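Side-chain contacts in glycosyl hydrolase family 26 (Bacteroides ovatus, PDB 4ZXO), which hydrolyses beta-mannan chains as a family 26 beta-mannanase, in a pathway by which the bacterium breaks down galactomannan: residues Ile39-Glu42 with Gly46-Asp49; Ser124-Gly129 with Tyr184-Arg189. All coordinates share one frame; numbering follows the deposited sequence.

In the fold
Running from the N terminus, the chain leaves barrel strand 27-32, passes through the small hairpin 37-38/41-42 and closes contact 1 (39-42 with 46-49) across a gap of three residues, just as helix 49-54 begins. That loop is complete before contact 2 opens, so the two follow in series without crossing. Contact 2 (124-129 with 184-189) spans a much longer excursion that takes in helix 132-147 and strand 159-162, and it ties segment 124-129 to helix 181-197. The two sites lie on opposite sides of the chain's centre, about 39 Å between centres, each binding peripheral segments of the same TIM barrel.

Contact 1: Ile39-Glu42 with Gly46-Asp49; sequences IGWE and GRSD
W41 and R47 lie flat against each other, the guanidinium over the five-membered ring of the indole with their planes only 9° apart and their centres 3.8 Å apart. The arginine runs extended from CG to NE across one face of the tryptophan: its CG sits 3.6 Å from the centroid of the six-membered ring, a CH-pi contact, while CZ lies over the pyrrole part in cation-pi geometry. Turning CG of W41 between its backbone N and carbonyl carbon (chi1 68°) places the indole alongside the arginine chain. D44 forms a salt bridge with NH1 of R47, so the charge that rests on the ring is also paired at its far end.

D49 takes hold of the ring's edge and of the loop before it. W41 NE1 gives its hydrogen to D49 OD1 at 2.8 Å in a nearly straight bond (172°); the oxygen is close to the indole plane, yet the N-H comes down on it from above the carboxylate plane. The other oxygen, D49 OD2, accepts from I39 N at 3.0 Å on its syn side, and N303 ND2 bonds to it as well. A water donates to I39 O at 2.6 Å and also to D49 OD1, giving each carboxylate oxygen two partners and fixing the rotation of the group. These bonds would be expected to favour the ionised form of D49.

S48 is the N-cap of helix 49-54, its OG bonded to K51 N and to D34. Contact 1 thus fastens the turn and second strand of the hairpin 37-38/41-42 to the loop entering that helix, with Y315 packed against both I39 and D49.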
ATOM      1  N   ILE A  39     -19.276  -3.834   0.909  1.00 15.48           N
ATOM      2  CA  ILE A  39     -20.545  -3.322   1.425  1.00 16.60           C
ATOM      3  C   ILE A  39     -21.584  -4.463   1.455  1.00 17.92           C
ATOM      4  O   ILE A  39     -21.895  -5.064   0.434  1.00 18.38           O
ATOM      5  CB  ILE A  39     -21.011  -2.120   0.597  1.00 17.74           C
ATOM      6  CG1 ILE A  39     -19.957  -1.007   0.683  1.00 19.08           C
ATOM      7  CG2 ILE A  39     -22.358  -1.638   1.087  1.00 18.52           C
ATOM      8  CD1 ILE A  39     -19.516  -0.674   2.133  1.00 19.23           C
ATOM      9  N   GLY A  40     -22.078  -4.789   2.655  1.00 17.60           N
ATOM     10  CA  GLY A  40     -23.058  -5.842   2.808  1.00 17.55           C
ATOM     11  C   GLY A  40     -22.566  -7.279   2.920  1.00 18.33           C
ATOM     12  O   GLY A  40     -23.403  -8.200   2.990  1.00 19.61           O
ATOM     13  N   TRP A  41     -21.245  -7.501   2.945  1.00 18.35           N
ATOM     14  CA  TRP A  41     -20.765  -8.876   3.051  1.00 17.54           C
ATOM     15  C   TRP A  41     -19.374  -8.986   3.656  1.00 16.98           C
ATOM     16  O   TRP A  41     -18.600  -8.014   3.701  1.00 16.85           O
ATOM     17  CB  TRP A  41     -20.775  -9.560   1.673  1.00 16.97           C
ATOM     18  CG  TRP A  41     -19.754  -8.946   0.772  1.00 16.50           C
ATOM     19  CD1 TRP A  41     -19.916  -7.818   0.006  1.00 14.59           C
ATOM     20  CD2 TRP A  41     -18.412  -9.407   0.549  1.00 16.05           C
ATOM     21  NE1 TRP A  41     -18.766  -7.570  -0.698  1.00 15.43           N
ATOM     22  CE2 TRP A  41     -17.819  -8.515  -0.366  1.00 15.80           C
ATOM     23  CE3 TRP A  41     -17.661 -10.517   1.011  1.00 15.99           C
ATOM     24  CZ2 TRP A  41     -16.482  -8.663  -0.816  1.00 15.98           C
ATOM     25  CZ3 TRP A  41     -16.355 -10.669   0.564  1.00 15.44           C
ATOM     26  CH2 TRP A  41     -15.765  -9.729  -0.335  1.00 16.06           C
ATOM     27  N   GLU A  42     -19.053 -10.188   4.143  1.00 17.08           N
ATOM     28  CA  GLU A  42     -17.726 -10.469   4.684  1.00 17.31           C
ATOM     29  C   GLU A  42     -17.437 -11.938   4.468  1.00 19.11           C
ATOM     30  O   GLU A  42     -18.239 -12.791   4.856  1.00 19.68           O
ATOM     31  CB  GLU A  42     -17.640 -10.143   6.175  1.00 17.15           C
ATOM     32  CG  GLU A  42     -16.290 -10.524   6.755  1.00 17.50           C
ATOM     33  CD  GLU A  42     -16.040  -9.864   8.102  1.00 18.85           C
ATOM     34  OE1 GLU A  42     -16.947  -9.181   8.632  1.00 18.64           O
ATOM     35  OE2 GLU A  42     -14.938 -10.047   8.653  1.00 19.84           O
ATOM     36  N   GLY A  46     -14.166 -15.867  -2.985  1.00 25.58           N
ATOM     37  CA  GLY A  46     -13.942 -15.253  -4.287  1.00 24.37           C
ATOM     38  C   GLY A  46     -14.632 -13.908  -4.517  1.00 22.01           C
ATOM     39  O   GLY A  46     -14.434 -13.321  -5.591  1.00 22.13           O
ATOM     40  N   ARG A  47     -15.446 -13.421  -3.561  1.00 19.57           N
ATOM     41  CA  ARG A  47     -16.230 -12.187  -3.768  1.00 16.75           C
ATOM     42  C   ARG A  47     -15.332 -10.956  -3.662  1.00 15.61           C
ATOM     43  O   ARG A  47     -14.252 -11.035  -3.057  1.00 16.42           O
ATOM     44  CB  ARG A  47     -17.402 -12.099  -2.747  1.00 16.39           C
ATOM     45  CG  ARG A  47     -18.396 -10.982  -3.005  1.00 18.08           C
ATOM     46  CD  ARG A  47     -19.696 -11.227  -2.245  1.00 18.71           C
ATOM     47  NE  ARG A  47     -20.611 -10.118  -2.394  1.00 20.17           N
ATOM     48  CZ  ARG A  47     -21.812 -10.065  -1.838  1.00 21.72           C
ATOM     49  NH1 ARG A  47     -22.240 -11.043  -1.058  1.00 21.96           N
ATOM     50  NH2 ARG A  47     -22.561  -9.009  -2.044  1.00 22.85           N
ATOM     51  N   SER A  48     -15.744  -9.864  -4.337  1.00 14.57           N
ATOM     52  CA  SER A  48     -14.958  -8.635  -4.492  1.00 13.91           C
ATOM     53  C   SER A  48     -15.904  -7.539  -4.932  1.00 13.57           C
ATOM     54  O   SER A  48     -16.599  -7.743  -5.948  1.00 14.13           O
ATOM     55  CB  SER A  48     -13.888  -8.821  -5.554  1.00 13.95           C
ATOM     56  OG  SER A  48     -13.486  -7.560  -6.095  1.00 13.96           O
ATOM     57  N   ASP A  49     -15.985  -6.396  -4.221  1.00 13.58           N
ATOM     58  CA  ASP A  49     -16.894  -5.351  -4.725  1.00 12.96           C
ATOM     59  C   ASP A  49     -16.405  -4.850  -6.093  1.00 13.69           C
ATOM     60  O   ASP A  49     -17.227  -4.499  -6.974  1.00 14.39           O
ATOM     61  CB  ASP A  49     -16.986  -4.195  -3.760  1.00 13.02           C
ATOM     62  CG  ASP A  49     -17.937  -4.464  -2.625  1.00 13.41           C
ATOM     63  OD1 ASP A  49     -18.628  -5.521  -2.635  1.00 14.85           O
ATOM     64  OD2 ASP A  49     -18.045  -3.567  -1.770  1.00 14.13           O
TER
HETATM   65  O   HOH W   1     -21.364  -4.988  -2.126  1.00 19.80           O

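Contact 2: Ser124-Gly129 with Tyr184-Arg189; sequences SVMQGG and YKTLWR
M126 reaches across to T186 with its sulfur, SD lying 3.7 Å from T186 CG2. Bends at chi2 (-72°) and chi3 (92°) fold the methionine chain so that SD and CE both come against the threonine's CB and methyl. The two side chains meet at a slant, and T186 CG2, anti to its own backbone N, is the branch offered to the methionine. The hydroxyl branch instead bonds to the backbone of its own helix, at E182 O.

Deeper in the contact, V125 and L187 cross at about a right angle, one methyl of each doing the touching: V125 CG2 to L187 CD2 at 3.7 Å. M126 CE approaches the same leucine methyl at 4.3 Å, joining the two pairs into one apolar patch without a hydrogen bond between the segments. In this TIM-barrel enzyme the patch packs segment 124-129 against helix 181-197, which follows strand 159-162 and precedes strand 203-207 as the helical part of a beta-alpha-beta crossover. From M126 the chain reverses in a type II turn to G129, closed by the bond from G129 N to M126 O at 2.8 Å. Q183 and M190 of helix 181-197 also touch M126, while M135 of helix 132-147 and P107 pack on V125.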
ATOM      1  N   SER A 124      11.613   5.904  22.345  1.00 12.40           N
ATOM      2  CA  SER A 124      11.640   4.743  23.238  1.00 13.32           C
ATOM      3  C   SER A 124      11.939   3.411  22.513  1.00 13.57           C
ATOM      4  O   SER A 124      12.263   2.395  23.168  1.00 14.33           O
ATOM      5  CB  SER A 124      10.317   4.613  23.996  1.00 14.00           C
ATOM      6  OG  SER A 124       9.338   3.890  23.267  1.00 13.00           O
ATOM      7  N   VAL A 125      11.835   3.383  21.184  1.00 13.22           N
ATOM      8  CA  VAL A 125      12.188   2.137  20.498  1.00 12.85           C
ATOM      9  C   VAL A 125      13.545   2.188  19.808  1.00 14.21           C
ATOM     10  O   VAL A 125      13.935   1.231  19.138  1.00 14.44           O
ATOM     11  CB  VAL A 125      11.120   1.688  19.435  1.00 11.65           C
ATOM     12  CG1 VAL A 125       9.771   1.487  20.094  1.00 12.66           C
ATOM     13  CG2 VAL A 125      11.092   2.651  18.198  1.00 11.47           C
ATOM     14  N   MET A 126      14.242   3.303  19.942  1.00 14.61           N
ATOM     15  CA  MET A 126      15.641   3.379  19.487  1.00 15.35           C
ATOM     16  C   MET A 126      16.520   2.477  20.333  1.00 17.64           C
ATOM     17  O   MET A 126      16.142   2.139  21.454  1.00 17.52           O
ATOM     18  CB  MET A 126      16.149   4.814  19.550  1.00 15.20           C
ATOM     19  CG  MET A 126      15.297   5.827  18.773  1.00 16.15           C
ATOM     20  SD  MET A 126      15.430   5.721  16.960  1.00 16.36           S
ATOM     21  CE  MET A 126      14.048   4.567  16.569  1.00 15.40           C
ATOM     22  N   GLN A 127      17.710   2.170  19.828  1.00 19.87           N
ATOM     23  CA  GLN A 127      18.677   1.400  20.596  1.00 23.02           C
ATOM     24  C   GLN A 127      18.842   2.020  21.983  1.00 22.60           C
ATOM     25  O   GLN A 127      18.986   3.237  22.108  1.00 23.45           O
ATOM     26  CB  GLN A 127      20.027   1.354  19.853  1.00 27.03           C
ATOM     27  CG  GLN A 127      21.155   0.741  20.650  1.00 31.40           C
ATOM     28  CD  GLN A 127      21.055  -0.756  20.770  1.00 35.44           C
ATOM     29  OE1 GLN A 127      20.714  -1.450  19.802  1.00 36.84           O
ATOM     30  NE2 GLN A 127      21.418  -1.283  21.952  1.00 37.57           N
ATOM     31  N   GLY A 128      18.823   1.201  23.028  1.00 22.03           N
ATOM     32  CA  GLY A 128      18.913   1.766  24.358  1.00 23.09           C
ATOM     33  C   GLY A 128      17.590   2.197  24.979  1.00 23.66           C
ATOM     34  O   GLY A 128      17.512   2.457  26.181  1.00 25.42           O
ATOM     35  N   GLY A 129      16.520   2.232  24.197  1.00 22.57           N
ATOM     36  CA  GLY A 129      15.240   2.670  24.726  1.00 21.36           C
ATOM     37  C   GLY A 129      14.521   1.513  25.363  1.00 21.64           C
ATOM     38  O   GLY A 129      14.795   0.351  25.039  1.00 21.66           O
ATOM     39  N   TYR A 184      13.097   8.744  12.718  1.00  9.63           N
ATOM     40  CA  TYR A 184      12.198   8.113  11.754  1.00  8.80           C
ATOM     41  C   TYR A 184      12.988   7.198  10.780  1.00  8.95           C
ATOM     42  O   TYR A 184      12.562   6.063  10.464  1.00  9.50           O
ATOM     43  CB  TYR A 184      11.424   9.190  10.982  1.00  8.45           C
ATOM     44  CG  TYR A 184      10.500   8.585   9.959  1.00  6.90           C
ATOM     45  CD1 TYR A 184       9.228   8.076  10.300  1.00  6.79           C
ATOM     46  CD2 TYR A 184      10.921   8.484   8.619  1.00  6.81           C
ATOM     47  CE1 TYR A 184       8.388   7.474   9.319  1.00  6.61           C
ATOM     48  CE2 TYR A 184      10.097   7.890   7.673  1.00  6.21           C
ATOM     49  CZ  TYR A 184       8.832   7.420   8.037  1.00  7.85           C
ATOM     50  OH  TYR A 184       8.089   6.826   7.054  1.00  8.94           O
ATOM     51  N   LYS A 185      14.119   7.706  10.268  1.00 10.36           N
ATOM     52  CA  LYS A 185      14.922   6.870   9.358  1.00 10.80           C
ATOM     53  C   LYS A 185      15.392   5.638  10.080  1.00 11.97           C
ATOM     54  O   LYS A 185      15.511   4.599   9.458  1.00 12.17           O
ATOM     55  CB  LYS A 185      16.136   7.628   8.792  1.00 12.18           C
ATOM     56  CG  LYS A 185      15.732   8.766   7.850  1.00 13.82           C
ATOM     57  CD  LYS A 185      16.932   9.573   7.415  1.00 15.84           C
ATOM     58  CE  LYS A 185      16.468  10.787   6.697  1.00 17.58           C
ATOM     59  NZ  LYS A 185      17.686  11.669   6.366  1.00 19.59           N
ATOM     60  N   THR A 186      15.675   5.739  11.391  1.00 13.52           N
ATOM     61  CA  THR A 186      16.099   4.559  12.153  1.00 14.14           C
ATOM     62  C   THR A 186      14.985   3.517  12.245  1.00 14.07           C
ATOM     63  O   THR A 186      15.285   2.316  12.206  1.00 14.20           O
ATOM     64  CB  THR A 186      16.559   4.957  13.553  1.00 15.65           C
ATOM     65  OG1 THR A 186      17.627   5.892  13.407  1.00 17.89           O
ATOM     66  CG2 THR A 186      17.061   3.743  14.348  1.00 16.03           C
ATOM     67  N   LEU A 187      13.720   3.945  12.308  1.00 13.02           N
ATOM     68  CA  LEU A 187      12.616   2.961  12.253  1.00 14.09           C
ATOM     69  C   LEU A 187      12.723   2.112  11.010  1.00 11.52           C
ATOM     70  O   LEU A 187      12.573   0.908  11.044  1.00 12.06           O
ATOM     71  CB  LEU A 187      11.239   3.606  12.214  1.00 16.35           C
ATOM     72  CG  LEU A 187      10.692   4.124  13.531  1.00 17.03           C
ATOM     73  CD1 LEU A 187       9.367   4.814  13.272  1.00 16.29           C
ATOM     74  CD2 LEU A 187      10.594   2.985  14.530  1.00 17.05           C
ATOM     75  N   TRP A 188      12.950   2.774   9.893  1.00 10.52           N
ATOM     76  CA  TRP A 188      13.106   2.076   8.646  1.00 10.33           C
ATOM     77  C   TRP A 188      14.317   1.174   8.641  1.00  9.84           C
ATOM     78  O   TRP A 188      14.213   0.023   8.188  1.00 11.04           O
ATOM     79  CB  TRP A 188      13.232   3.066   7.514  1.00  9.74           C
ATOM     80  CG  TRP A 188      11.889   3.544   6.977  1.00  9.22           C
ATOM     81  CD1 TRP A 188      11.277   4.746   7.203  1.00  9.23           C
ATOM     82  CD2 TRP A 188      11.022   2.805   6.110  1.00  8.01           C
ATOM     83  NE1 TRP A 188      10.087   4.808   6.516  1.00  9.03           N
ATOM     84  CE2 TRP A 188       9.919   3.641   5.814  1.00  8.00           C
ATOM     85  CE3 TRP A 188      11.081   1.521   5.532  1.00  8.69           C
ATOM     86  CZ2 TRP A 188       8.868   3.231   4.995  1.00  8.44           C
ATOM     87  CZ3 TRP A 188      10.028   1.121   4.683  1.00  8.88           C
ATOM     88  CH2 TRP A 188       8.947   1.972   4.422  1.00  8.89           C
ATOM     89  N   ARG A 189      15.450   1.642   9.157  1.00 11.68           N
ATOM     90  CA  ARG A 189      16.610   0.780   9.205  1.00 13.18           C
ATOM     91  C   ARG A 189      16.412  -0.445  10.093  1.00 14.15           C
ATOM     92  O   ARG A 189      16.801  -1.568   9.703  1.00 14.35           O
ATOM     93  CB  ARG A 189      17.814   1.588   9.654  1.00 16.25           C
ATOM     94  CG  ARG A 189      18.262   2.562   8.543  1.00 20.88           C
ATOM     95  CD  ARG A 189      19.711   2.968   8.699  1.00 26.40           C
ATOM     96  NE  ARG A 189      19.911   3.541  10.014  1.00 30.23           N
ATOM     97  CZ  ARG A 189      19.742   4.833  10.342  1.00 31.30           C
ATOM     98  NH1 ARG A 189      19.961   5.173  11.608  1.00 31.84           N
ATOM     99  NH2 ARG A 189      19.418   5.766   9.420  1.00 30.48           N
TER